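Local coordinates for protein possible thiol-disulfide isomerase (Cytophaga hutchinsonii, PDB 3HCZ) that is of unproven function but, as a thioredoxin-fold domain of the AhpC/TSA family, probably takes part in thiol-disulfide exchange, at residues Tyr68-Trp79 / Leu92-Phe103; Leu26-Thr34 / Leu118-Ala126. All coordinates share one frame; numbering follows the deposited sequence. Where two conformers were deposited one is given.

Interaction 1: residues Tyr68-Trp79 / Leu92-Phe103; sequences YAANIERKDEEW and LNVRDSKNHTDF. With SO4 (sulfate ion), chain C.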
loop_
_atom_site.group_PDB
_atom_site.type_symbol
_atom_site.label_atom_id
_atom_site.label_comp_id
_atom_site.label_asym_id
_atom_site.label_seq_id
_atom_site.Cartn_x
_atom_site.Cartn_y
_atom_site.Cartn_z
ATOM N N TYR A 68 1.552 -3.422 -0.492
ATOM C CA TYR A 68 0.715 -3.865 0.614
ATOM C C TYR A 68 -0.575 -3.121 0.341
ATOM O O TYR A 68 -0.725 -1.925 0.731
ATOM C CB TYR A 68 1.376 -3.468 1.946
ATOM C CG TYR A 68 0.781 -4.177 3.160
ATOM C CD1 TYR A 68 1.238 -5.447 3.532
ATOM C CD2 TYR A 68 -0.169 -3.546 3.951
ATOM C CE1 TYR A 68 0.707 -6.103 4.656
ATOM C CE2 TYR A 68 -0.703 -4.191 5.105
ATOM C CZ TYR A 68 -0.260 -5.462 5.430
ATOM O OH TYR A 68 -0.805 -6.083 6.551
ATOM N N ALA A 69 -1.489 -3.784 -0.402
ATOM C CA ALA A 69 -2.673 -3.117 -0.897
ATOM C C ALA A 69 -3.743 -3.281 0.194
ATOM O O ALA A 69 -4.387 -4.340 0.302
ATOM C CB ALA A 69 -3.149 -3.674 -2.250
ATOM N N ALA A 70 -3.846 -2.259 1.033
ATOM C CA ALA A 70 -4.659 -2.307 2.274
ATOM C C ALA A 70 -6.077 -1.800 1.958
ATOM O O ALA A 70 -6.344 -0.595 1.942
ATOM C CB ALA A 70 -3.989 -1.451 3.360
ATOM N N ASN A 71 -6.982 -2.736 1.683
ATOM C CA ASN A 71 -8.343 -2.363 1.458
ATOM C C ASN A 71 -8.993 -2.003 2.811
ATOM O O ASN A 71 -8.809 -2.729 3.790
ATOM C CB ASN A 71 -9.064 -3.494 0.742
ATOM C CG ASN A 71 -10.514 -3.216 0.589
ATOM O OD1 ASN A 71 -11.308 -3.465 1.508
ATOM N ND2 ASN A 71 -10.902 -2.712 -0.590
ATOM N N ILE A 72 -9.686 -0.854 2.868
ATOM C CA ILE A 72 -10.213 -0.331 4.137
ATOM C C ILE A 72 -11.624 -0.803 4.497
ATOM O O ILE A 72 -12.221 -0.295 5.461
ATOM C CB ILE A 72 -10.105 1.214 4.192
ATOM C CG1 ILE A 72 -11.003 1.884 3.115
ATOM C CG2 ILE A 72 -8.652 1.616 4.017
ATOM C CD1 ILE A 72 -11.349 3.329 3.413
ATOM N N GLU A 73 -12.175 -1.782 3.773
ATOM C CA GLU A 73 -13.619 -2.082 3.910
ATOM C C GLU A 73 -13.840 -3.052 5.040
ATOM O O GLU A 73 -12.905 -3.738 5.441
ATOM C CB GLU A 73 -14.164 -2.695 2.612
ATOM C CG GLU A 73 -14.096 -1.721 1.417
ATOM C CD GLU A 73 -14.605 -2.345 0.137
ATOM O OE1 GLU A 73 -15.802 -2.749 0.078
ATOM O OE2 GLU A 73 -13.817 -2.455 -0.814
ATOM N N ARG A 74 -15.075 -3.142 5.531
ATOM C CA ARG A 74 -15.371 -3.985 6.687
ATOM C C ARG A 74 -16.096 -5.276 6.339
ATOM O O ARG A 74 -16.601 -5.961 7.237
ATOM C CB ARG A 74 -16.143 -3.169 7.752
ATOM C CG ARG A 74 -15.345 -1.966 8.286
ATOM C CD ARG A 74 -14.084 -2.482 9.055
ATOM N NE ARG A 74 -13.227 -1.397 9.537
ATOM C CZ ARG A 74 -12.030 -1.619 10.095
ATOM N NH1 ARG A 74 -11.621 -2.877 10.300
ATOM N NH2 ARG A 74 -11.277 -0.603 10.502
ATOM N N LYS A 75 -16.201 -5.566 5.039
ATOM C CA LYS A 75 -16.752 -6.828 4.520
ATOM C C LYS A 75 -15.855 -7.328 3.384
ATOM O O LYS A 75 -15.145 -6.541 2.750
ATOM C CB LYS A 75 -18.160 -6.643 3.972
ATOM C CG LYS A 75 -19.163 -6.138 4.971
ATOM C CD LYS A 75 -20.526 -5.913 4.341
ATOM C CE LYS A 75 -21.469 -5.247 5.347
ATOM N NZ LYS A 75 -22.912 -5.547 5.055
ATOM N N ASP A 76 -15.864 -8.633 3.143
ATOM C CA ASP A 76 -15.053 -9.223 2.074
ATOM C C ASP A 76 -15.625 -9.078 0.649
ATOM O O ASP A 76 -14.876 -9.025 -0.321
ATOM C CB ASP A 76 -14.905 -10.732 2.321
ATOM C CG ASP A 76 -14.072 -11.047 3.522
ATOM O OD1 ASP A 76 -13.009 -10.443 3.705
ATOM O OD2 ASP A 76 -14.510 -11.915 4.305
ATOM N N GLU A 77 -16.951 -9.086 0.508
ATOM C CA GLU A 77 -17.540 -9.401 -0.775
ATOM C C GLU A 77 -17.090 -8.533 -1.944
ATOM O O GLU A 77 -16.678 -9.071 -2.995
ATOM C CB GLU A 77 -19.062 -9.414 -0.684
ATOM C CG GLU A 77 -19.714 -9.972 -1.931
ATOM C CD GLU A 77 -21.219 -10.093 -1.783
ATOM O OE1 GLU A 77 -21.961 -9.537 -2.639
ATOM O OE2 GLU A 77 -21.665 -10.742 -0.798
ATOM N N GLU A 78 -17.223 -7.211 -1.778
ATOM C CA GLU A 78 -16.921 -6.266 -2.855
ATOM C C GLU A 78 -15.413 -6.166 -3.127
ATOM O O GLU A 78 -14.980 -5.991 -4.279
ATOM C CB GLU A 78 -17.476 -4.875 -2.544
ATOM C CG GLU A 78 -19.023 -4.860 -2.551
ATOM C CD GLU A 78 -19.602 -5.468 -3.844
ATOM O OE1 GLU A 78 -19.268 -4.985 -4.966
ATOM O OE2 GLU A 78 -20.405 -6.429 -3.739
ATOM N N TRP A 79 -14.635 -6.266 -2.050
ATOM C CA TRP A 79 -13.189 -6.303 -2.151
ATOM C C TRP A 79 -12.745 -7.465 -3.062
ATOM O O TRP A 79 -11.968 -7.273 -4.011
ATOM C CB TRP A 79 -12.646 -6.463 -0.736
ATOM C CG TRP A 79 -11.188 -6.711 -0.594
ATOM C CD1 TRP A 79 -10.158 -5.963 -1.151
ATOM C CD2 TRP A 79 -10.563 -7.732 0.200
ATOM N NE1 TRP A 79 -8.933 -6.482 -0.742
ATOM C CE2 TRP A 79 -9.156 -7.573 0.063
ATOM C CE3 TRP A 79 -11.046 -8.766 1.007
ATOM C CZ2 TRP A 79 -8.226 -8.408 0.730
ATOM C CZ3 TRP A 79 -10.121 -9.619 1.663
ATOM C CH2 TRP A 79 -8.725 -9.428 1.518
ATOM N N LEU A 92 0.180 -8.006 -2.752
ATOM C CA LEU A 92 -0.323 -8.338 -1.392
ATOM C C LEU A 92 -1.630 -7.623 -1.013
ATOM O O LEU A 92 -1.625 -6.612 -0.285
ATOM C CB LEU A 92 0.760 -8.184 -0.324
ATOM C CG LEU A 92 0.399 -8.601 1.106
ATOM C CD1 LEU A 92 -0.348 -9.970 1.135
ATOM C CD2 LEU A 92 1.707 -8.679 1.933
ATOM N N ASN A 93 -2.751 -8.142 -1.532
ATOM C CA ASN A 93 -4.061 -7.658 -1.099
ATOM C C ASN A 93 -4.375 -8.093 0.326
ATOM O O ASN A 93 -4.348 -9.302 0.630
ATOM C CB ASN A 93 -5.155 -8.207 -2.010
ATOM C CG ASN A 93 -5.091 -7.608 -3.398
ATOM O OD1 ASN A 93 -5.285 -6.396 -3.560
ATOM N ND2 ASN A 93 -4.837 -8.451 -4.417
ATOM N N VAL A 94 -4.651 -7.122 1.178
ATOM C CA VAL A 94 -5.079 -7.392 2.539
ATOM C C VAL A 94 -6.312 -6.562 2.917
ATOM O O VAL A 94 -6.630 -5.552 2.253
ATOM C CB VAL A 94 -3.946 -7.160 3.606
ATOM C CG1 VAL A 94 -2.796 -8.163 3.416
ATOM C CG2 VAL A 94 -3.388 -5.706 3.573
ATOM N N ARG A 95 -6.997 -7.016 3.971
ATOM C CA ARG A 95 -8.133 -6.283 4.524
ATOM C C ARG A 95 -8.044 -6.471 6.037
ATOM O O ARG A 95 -7.428 -7.447 6.500
ATOM C CB ARG A 95 -9.473 -6.839 3.964
ATOM C CG ARG A 95 -10.644 -5.869 4.129
ATOM C CD ARG A 95 -12.003 -6.447 3.621
ATOM N NE ARG A 95 -12.474 -7.657 4.337
ATOM C CZ ARG A 95 -12.988 -7.652 5.570
ATOM N NH1 ARG A 95 -13.357 -8.778 6.129
ATOM N NH2 ARG A 95 -13.072 -6.529 6.282
ATOM N N ASP A 96 -8.688 -5.595 6.809
ATOM C CA ASP A 96 -8.698 -5.715 8.270
ATOM C C ASP A 96 -9.777 -6.629 8.832
ATOM O O ASP A 96 -10.600 -6.223 9.664
ATOM C CB ASP A 96 -8.725 -4.298 8.872
ATOM C CG ASP A 96 -8.454 -4.295 10.380
ATOM O OD1 ASP A 96 -7.632 -5.115 10.876
ATOM O OD2 ASP A 96 -9.096 -3.507 11.080
ATOM N N SER A 97 -9.742 -7.901 8.424
ATOM C CA SER A 97 -10.817 -8.821 8.728
ATOM C C SER A 97 -10.826 -9.196 10.208
ATOM O O SER A 97 -11.838 -9.677 10.721
ATOM C CB SER A 97 -10.728 -10.119 7.879
ATOM O OG SER A 97 -9.698 -10.981 8.318
ATOM N N LYS A 98 -9.695 -9.014 10.886
ATOM C CA LYS A 98 -9.665 -9.318 12.319
ATOM C C LYS A 98 -9.684 -8.079 13.202
ATOM O O LYS A 98 -9.365 -8.165 14.406
ATOM C CB LYS A 98 -8.457 -10.175 12.638
ATOM C CG LYS A 98 -8.487 -11.492 11.930
ATOM C CD LYS A 98 -9.071 -12.533 12.810
ATOM C CE LYS A 98 -8.950 -13.887 12.123
ATOM N NZ LYS A 98 -8.614 -14.958 13.079
ATOM N N ASN A 99 -10.063 -6.947 12.618
ATOM C CA ASN A 99 -10.333 -5.741 13.377
ATOM C C ASN A 99 -9.192 -5.248 14.271
ATOM O O ASN A 99 -9.355 -5.136 15.508
ATOM C CB ASN A 99 -11.556 -5.991 14.261
ATOM C CG ASN A 99 -12.695 -6.467 13.467
ATOM O OD1 ASN A 99 -12.994 -7.676 13.455
ATOM N ND2 ASN A 99 -13.298 -5.551 12.706
ATOM N N HIS A 100 -8.045 -4.970 13.668
ATOM C CA HIS A 100 -6.912 -4.486 14.434
ATOM C C HIS A 100 -6.544 -3.083 14.015
ATOM O O HIS A 100 -5.609 -2.507 14.555
ATOM C CB HIS A 100 -5.721 -5.416 14.259
ATOM C CG HIS A 100 -5.966 -6.796 14.781
ATOM N ND1 HIS A 100 -6.416 -7.036 16.062
ATOM C CD2 HIS A 100 -5.871 -8.004 14.184
ATOM C CE1 HIS A 100 -6.574 -8.338 16.238
ATOM N NE2 HIS A 100 -6.231 -8.951 15.114
ATOM N N THR A 101 -7.247 -2.537 13.031
ATOM C CA THR A 101 -6.759 -1.293 12.454
ATOM C C THR A 101 -7.780 -0.204 12.472
ATOM O O THR A 101 -8.904 -0.325 11.974
ATOM C CB THR A 101 -6.278 -1.436 10.988
ATOM O OG1 THR A 101 -5.539 -2.665 10.803
ATOM C CG2 THR A 101 -5.476 -0.197 10.580
ATOM N N ASP A 102 -7.379 0.890 13.053
ATOM C CA ASP A 102 -8.212 2.044 13.083
ATOM C C ASP A 102 -7.693 2.990 11.996
ATOM O O ASP A 102 -6.682 3.645 12.245
ATOM C CB ASP A 102 -8.004 2.671 14.450
ATOM C CG ASP A 102 -9.017 3.727 14.740
ATOM O OD1 ASP A 102 -9.353 3.900 15.950
ATOM O OD2 ASP A 102 -9.481 4.377 13.765
ATOM N N PHE A 103 -8.305 3.037 10.797
ATOM C CA PHE A 103 -7.635 3.728 9.660
ATOM C C PHE A 103 -7.560 5.240 9.857
ATOM O O PHE A 103 -6.612 5.903 9.407
ATOM C CB PHE A 103 -8.247 3.376 8.309
ATOM C CG PHE A 103 -8.085 1.929 7.935
ATOM C CD1 PHE A 103 -6.893 1.466 7.452
ATOM C CD2 PHE A 103 -9.154 1.057 8.048
ATOM C CE1 PHE A 103 -6.697 0.121 7.106
ATOM C CE2 PHE A 103 -8.990 -0.285 7.707
ATOM C CZ PHE A 103 -7.780 -0.757 7.222
HETATM S S SO4 C . -18.908 -10.349 3.595
HETATM O O1 SO4 C . -18.953 -9.614 2.334
HETATM O O2 SO4 C . -18.805 -11.774 3.306
HETATM O O3 SO4 C . -17.782 -9.964 4.460
HETATM O O4 SO4 C . -20.154 -10.099 4.318
HETATM O O HOH W 1 -6.465 -5.079 -1.275
HETATM O O HOH W 2 -10.062 -3.268 6.104
#

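Interaction 2: residues Leu26-Thr34 / Leu118-Ala126; sequences LYDVQAKYT and LDKNKVIIA. With SO4 (sulfate ion), chain E.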
loop_
_atom_site.group_PDB
_atom_site.type_symbol
_atom_site.label_atom_id
_atom_site.label_comp_id
_atom_site.label_asym_id
_atom_site.label_seq_id
_atom_site.Cartn_x
_atom_site.Cartn_y
_atom_site.Cartn_z
ATOM N N LEU A 26 2.297 -6.172 8.113
ATOM C CA LEU A 26 3.129 -5.260 7.317
ATOM C C LEU A 26 4.624 -5.455 7.584
ATOM O O LEU A 26 5.447 -5.537 6.631
ATOM C CB LEU A 26 2.709 -3.792 7.551
ATOM C CG LEU A 26 3.650 -2.770 6.897
ATOM C CD1 LEU A 26 3.581 -2.900 5.360
ATOM C CD2 LEU A 26 3.247 -1.338 7.359
ATOM N N TYR A 27 4.990 -5.555 8.861
ATOM C CA TYR A 27 6.378 -5.632 9.223
ATOM C C TYR A 27 7.049 -6.938 8.770
ATOM O O TYR A 27 8.293 -7.027 8.695
ATOM C CB TYR A 27 6.523 -5.478 10.748
ATOM C CG TYR A 27 6.465 -4.022 11.238
ATOM C CD1 TYR A 27 5.972 -3.003 10.430
ATOM C CD2 TYR A 27 6.829 -3.705 12.535
ATOM C CE1 TYR A 27 5.903 -1.680 10.882
ATOM C CE2 TYR A 27 6.763 -2.402 13.014
ATOM C CZ TYR A 27 6.300 -1.398 12.182
ATOM O OH TYR A 27 6.247 -0.125 12.681
ATOM N N ASP A 28 6.246 -7.930 8.448
ATOM C CA ASP A 28 6.770 -9.221 7.997
ATOM C C ASP A 28 7.013 -9.303 6.487
ATOM O O ASP A 28 7.598 -10.295 6.002
ATOM C CB ASP A 28 5.845 -10.364 8.449
ATOM C CG ASP A 28 5.891 -10.572 9.944
ATOM O OD1 ASP A 28 6.967 -10.327 10.518
ATOM O OD2 ASP A 28 4.868 -10.955 10.558
ATOM N N VAL A 29 6.624 -8.268 5.767
ATOM C CA VAL A 29 6.866 -8.177 4.343
ATOM C C VAL A 29 8.362 -7.968 4.129
ATOM O O VAL A 29 8.952 -7.119 4.796
ATOM C CB VAL A 29 6.058 -7.053 3.700
ATOM C CG1 VAL A 29 6.441 -6.915 2.210
ATOM C CG2 VAL A 29 4.533 -7.407 3.846
ATOM N N GLN A 30 8.939 -8.757 3.240
ATOM C CA GLN A 30 10.308 -8.613 2.808
ATOM C C GLN A 30 10.398 -8.035 1.464
ATOM O O GLN A 30 10.122 -8.700 0.519
ATOM C CB GLN A 30 10.975 -9.951 2.637
ATOM C CG GLN A 30 10.697 -10.870 3.644
ATOM C CD GLN A 30 11.742 -10.824 4.632
ATOM O OE1 GLN A 30 11.727 -9.961 5.463
ATOM N NE2 GLN A 30 12.696 -11.741 4.552
ATOM N N ALA A 31 10.863 -6.823 1.381
ATOM C CA ALA A 31 10.982 -6.173 0.077
ATOM C C ALA A 31 11.896 -4.949 0.203
ATOM O O ALA A 31 11.897 -4.267 1.235
ATOM C CB ALA A 31 9.553 -5.706 -0.415
ATOM N N LYS A 32 12.644 -4.656 -0.857
ATOM C CA LYS A 32 13.502 -3.490 -0.874
ATOM C C LYS A 32 12.660 -2.208 -0.654
ATOM O O LYS A 32 13.092 -1.277 0.077
ATOM C CB LYS A 32 14.279 -3.414 -2.196
ATOM C CG LYS A 32 15.106 -2.155 -2.318
ATOM C CD LYS A 32 15.939 -2.183 -3.580
ATOM C CE LYS A 32 16.887 -1.033 -3.553
ATOM N NZ LYS A 32 17.570 -0.858 -4.857
ATOM N N TYR A 33 11.470 -2.142 -1.283
ATOM C CA TYR A 33 10.535 -1.016 -1.044
ATOM C C TYR A 33 9.176 -1.640 -0.907
ATOM O O TYR A 33 8.873 -2.594 -1.642
ATOM C CB TYR A 33 10.397 -0.052 -2.227
ATOM C CG TYR A 33 11.666 0.654 -2.519
ATOM C CD1 TYR A 33 12.143 1.656 -1.665
ATOM C CD2 TYR A 33 12.420 0.306 -3.635
ATOM C CE1 TYR A 33 13.404 2.301 -1.943
ATOM C CE2 TYR A 33 13.653 0.943 -3.910
ATOM C CZ TYR A 33 14.115 1.943 -3.058
ATOM O OH TYR A 33 15.333 2.563 -3.340
ATOM N N THR A 34 8.389 -1.128 0.038
ATOM C CA THR A 34 6.977 -1.497 0.154
ATOM C C THR A 34 6.129 -0.268 -0.123
ATOM O O THR A 34 6.310 0.783 0.519
ATOM C CB THR A 34 6.584 -2.048 1.557
ATOM O OG1 THR A 34 7.406 -3.167 1.863
ATOM C CG2 THR A 34 5.044 -2.463 1.613
ATOM N N LEU A 118 7.624 3.009 1.552
ATOM C CA LEU A 118 8.452 2.651 2.710
ATOM C C LEU A 118 9.734 1.998 2.213
ATOM O O LEU A 118 9.712 1.278 1.211
ATOM C CB LEU A 118 7.735 1.600 3.588
ATOM C CG LEU A 118 6.265 1.894 3.914
ATOM C CD1 LEU A 118 5.541 0.782 4.714
ATOM C CD2 LEU A 118 6.115 3.284 4.630
ATOM N N ASP A 119 10.810 2.179 2.962
ATOM C CA ASP A 119 12.066 1.485 2.628
ATOM C C ASP A 119 12.098 0.007 3.107
ATOM O O ASP A 119 11.065 -0.551 3.564
ATOM C CB ASP A 119 13.303 2.297 3.099
ATOM C CG ASP A 119 13.563 2.202 4.600
ATOM O OD1 ASP A 119 12.853 1.508 5.353
ATOM O OD2 ASP A 119 14.533 2.837 5.050
ATOM N N LYS A 120 13.269 -0.639 2.997
ATOM C CA LYS A 120 13.357 -2.060 3.367
ATOM C C LYS A 120 12.966 -2.320 4.831
ATOM O O LYS A 120 12.458 -3.407 5.140
ATOM C CB LYS A 120 14.729 -2.674 3.088
ATOM C CG LYS A 120 15.783 -2.260 4.056
ATOM C CD LYS A 120 17.027 -3.174 3.941
ATOM C CE LYS A 120 17.006 -4.225 5.043
ATOM N NZ LYS A 120 17.058 -5.604 4.467
ATOM N N ASN A 121 13.170 -1.324 5.700
ATOM C CA ASN A 121 12.839 -1.459 7.129
ATOM C C ASN A 121 11.528 -0.773 7.527
ATOM O O ASN A 121 11.279 -0.511 8.729
ATOM C CB ASN A 121 14.006 -0.942 7.954
ATOM C CG ASN A 121 15.285 -1.671 7.637
ATOM O OD1 ASN A 121 15.335 -2.921 7.638
ATOM N ND2 ASN A 121 16.317 -0.912 7.301
ATOM N N LYS A 122 10.698 -0.485 6.521
ATOM C CA LYS A 122 9.342 0.089 6.703
ATOM C C LYS A 122 9.389 1.528 7.182
ATOM O O LYS A 122 8.365 2.053 7.655
ATOM C CB LYS A 122 8.427 -0.743 7.617
ATOM C CG LYS A 122 8.348 -2.246 7.243
ATOM C CD LYS A 122 7.864 -2.454 5.794
ATOM C CE LYS A 122 7.972 -3.946 5.370
ATOM N NZ LYS A 122 9.406 -4.326 5.281
ATOM N N VAL A 123 10.545 2.172 6.996
ATOM C CA VAL A 123 10.639 3.629 7.248
ATOM C C VAL A 123 9.947 4.421 6.139
ATOM O O VAL A 123 10.077 4.121 4.940
ATOM C CB VAL A 123 12.048 4.071 7.387
ATOM C CG1 VAL A 123 12.137 5.646 7.403
ATOM C CG2 VAL A 123 12.612 3.462 8.638
ATOM N N ILE A 124 9.212 5.458 6.532
ATOM C CA ILE A 124 8.466 6.217 5.564
ATOM C C ILE A 124 9.431 7.088 4.761
ATOM O O ILE A 124 10.129 7.969 5.338
ATOM C CB ILE A 124 7.391 7.109 6.278
ATOM C CG1 ILE A 124 6.316 6.208 6.948
ATOM C CG2 ILE A 124 6.732 8.109 5.261
ATOM C CD1 ILE A 124 5.525 6.946 8.036
ATOM N N ILE A 125 9.444 6.894 3.441
ATOM C CA ILE A 125 10.349 7.722 2.578
ATOM C C ILE A 125 9.592 8.652 1.602
ATOM O O ILE A 125 10.175 9.597 1.065
ATOM C CB ILE A 125 11.415 6.878 1.822
ATOM C CG1 ILE A 125 10.766 5.825 0.898
ATOM C CG2 ILE A 125 12.358 6.171 2.847
ATOM C CD1 ILE A 125 11.830 5.043 0.043
ATOM N N ALA A 126 8.294 8.422 1.453
ATOM C CA ALA A 126 7.403 9.273 0.683
ATOM C C ALA A 126 5.979 9.182 1.269
ATOM O O ALA A 126 5.524 8.111 1.666
ATOM C CB ALA A 126 7.429 8.919 -0.817
HETATM S S SO4 E . 13.258 -8.231 -2.863
HETATM O O1 SO4 E . 14.294 -8.518 -3.852
HETATM O O2 SO4 E . 11.950 -8.433 -3.485
HETATM O O3 SO4 E . 13.378 -9.178 -1.757
HETATM O O4 SO4 E . 13.381 -6.859 -2.369
HETATM O O HOH W 3 10.463 -4.924 7.704
HETATM O O HOH W 4 9.990 -3.014 2.806
HETATM O O HOH W 5 12.155 -5.864 3.800
HETATM O O HOH W 6 15.192 0.078 0.928
#

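Interaction 1: residues Tyr68-Trp79 / Leu92-Phe103
R95 lies across W79 and reaches D76. Its CB stands over one face of the indole, a CH-pi contact 3.6 Å from the centroid of the W79 six-membered ring and 9° off the normal, while the guanidinium is turned 78° from the ring. A bend at chi3 (62°) carries that group over the 73-76 loop, where NE and NH1 both bond D76 OD1, NE at 2.9 Å, a side-on salt bridge from above the carboxylate plane. R95 NH2 donates to E73 O within the guanidinium plane, so three N-H groups fix its rotation. Strands 65-71 and 92-95, paired in parallel (A69 N to L92 O 2.8 Å), and helix 77-86 form a beta-alpha-beta unit of the thioredoxin fold, and W79 of the helix packs on R95 at the end of the strand. Beyond the strand ends R74 runs alongside D96 in a salt bridge, NH1 2.7 Å from D96 OD2, on the anti side but out of plane; T101 N reaches that oxygen from the opposite face. R74 NH2 donates to T101 O at 2.8 Å, nearly along the C=O axis, and forms a salt bridge with a second sulfate, distinct from that of D76 N and E77 N. F103 takes I72 CG2 over the centre of one face. On the sheet face opposite A69 and R95, V94 CG2 sits over the Y68 ring, 3.4 Å from Y68 CE2, and the Y68 hydroxyl bonds R24 O.

Interaction 2: residues Leu26-Thr34 / Leu118-Ala126
The antiparallel pairing of strands 33-39 and 114-118, with the type I turn D119-K122 of the hairpin that leads to strand 124-127, belongs to the thioredoxin-fold sheet. T34 and L118 are a hydrogen-bonded pair: T34 N donates to L118 O at 3.0 Å and L118 N to T34 O at 2.8 Å. At the last position of the turn, the CB of K122 points toward segment 26-34. Its chain folds at chi2 (-58°) and chi4 (-68°), which brings CE to 3.2 Å from L26 O and sets NZ 2.9 Å from V29 O, a hydrogen bond tilted 31° from the carbonyl plane. Y27 runs antiparallel alongside the lysine, its CD1 4.0 Å from K122 CG, while its hydroxyl bonds A11 O. In one of its two conformers, T34 OG1 lies near K122 CE and shares a water with NZ; another water links NZ to Y27 O. Cut back to an alanine, this position would probably leave V29 O without its ammonium donor and the 26-31 segment free to shift against the turn. L26 CD2 and L118 CD1 meet tip to tip at 4.1 Å. I125 CD1 approaches Y33 CE1 at 3.7 Å, the side chains crossing at about a right angle, and the Y33 hydroxyl continues to E142 in helix 134-147. With the ammonium of buried K122 among the carbonyl of V29, two waters and, more weakly, K120 O, its charge is probably met by neutral oxygens, which also tie the 26-31 segment to the turn.

Centres of the two interactions lie about 19 Å apart, at different places on one mixed five-stranded sheet ordered 92-95, 65-71, 33-39, 114-118, 124-127. Interaction 1 pairs the first two of these strands, and interaction 2 joins 33-39 to the hairpin of the last two; the neighbours 65-71 and 33-39 connect them. Along the chain 26-34 comes first and 118-126 last, with both segments of interaction 1 between. The contacts also touch directly: L92 CD2 is 3.6 Å from V29 CG2, and Y68 CB is 3.8 Å from T34 CG2. Parallel beta-alpha-beta and antiparallel hairpin halves, characteristic of the thioredoxin fold, thus meet where Y68 and L92 pack against V29 and T34.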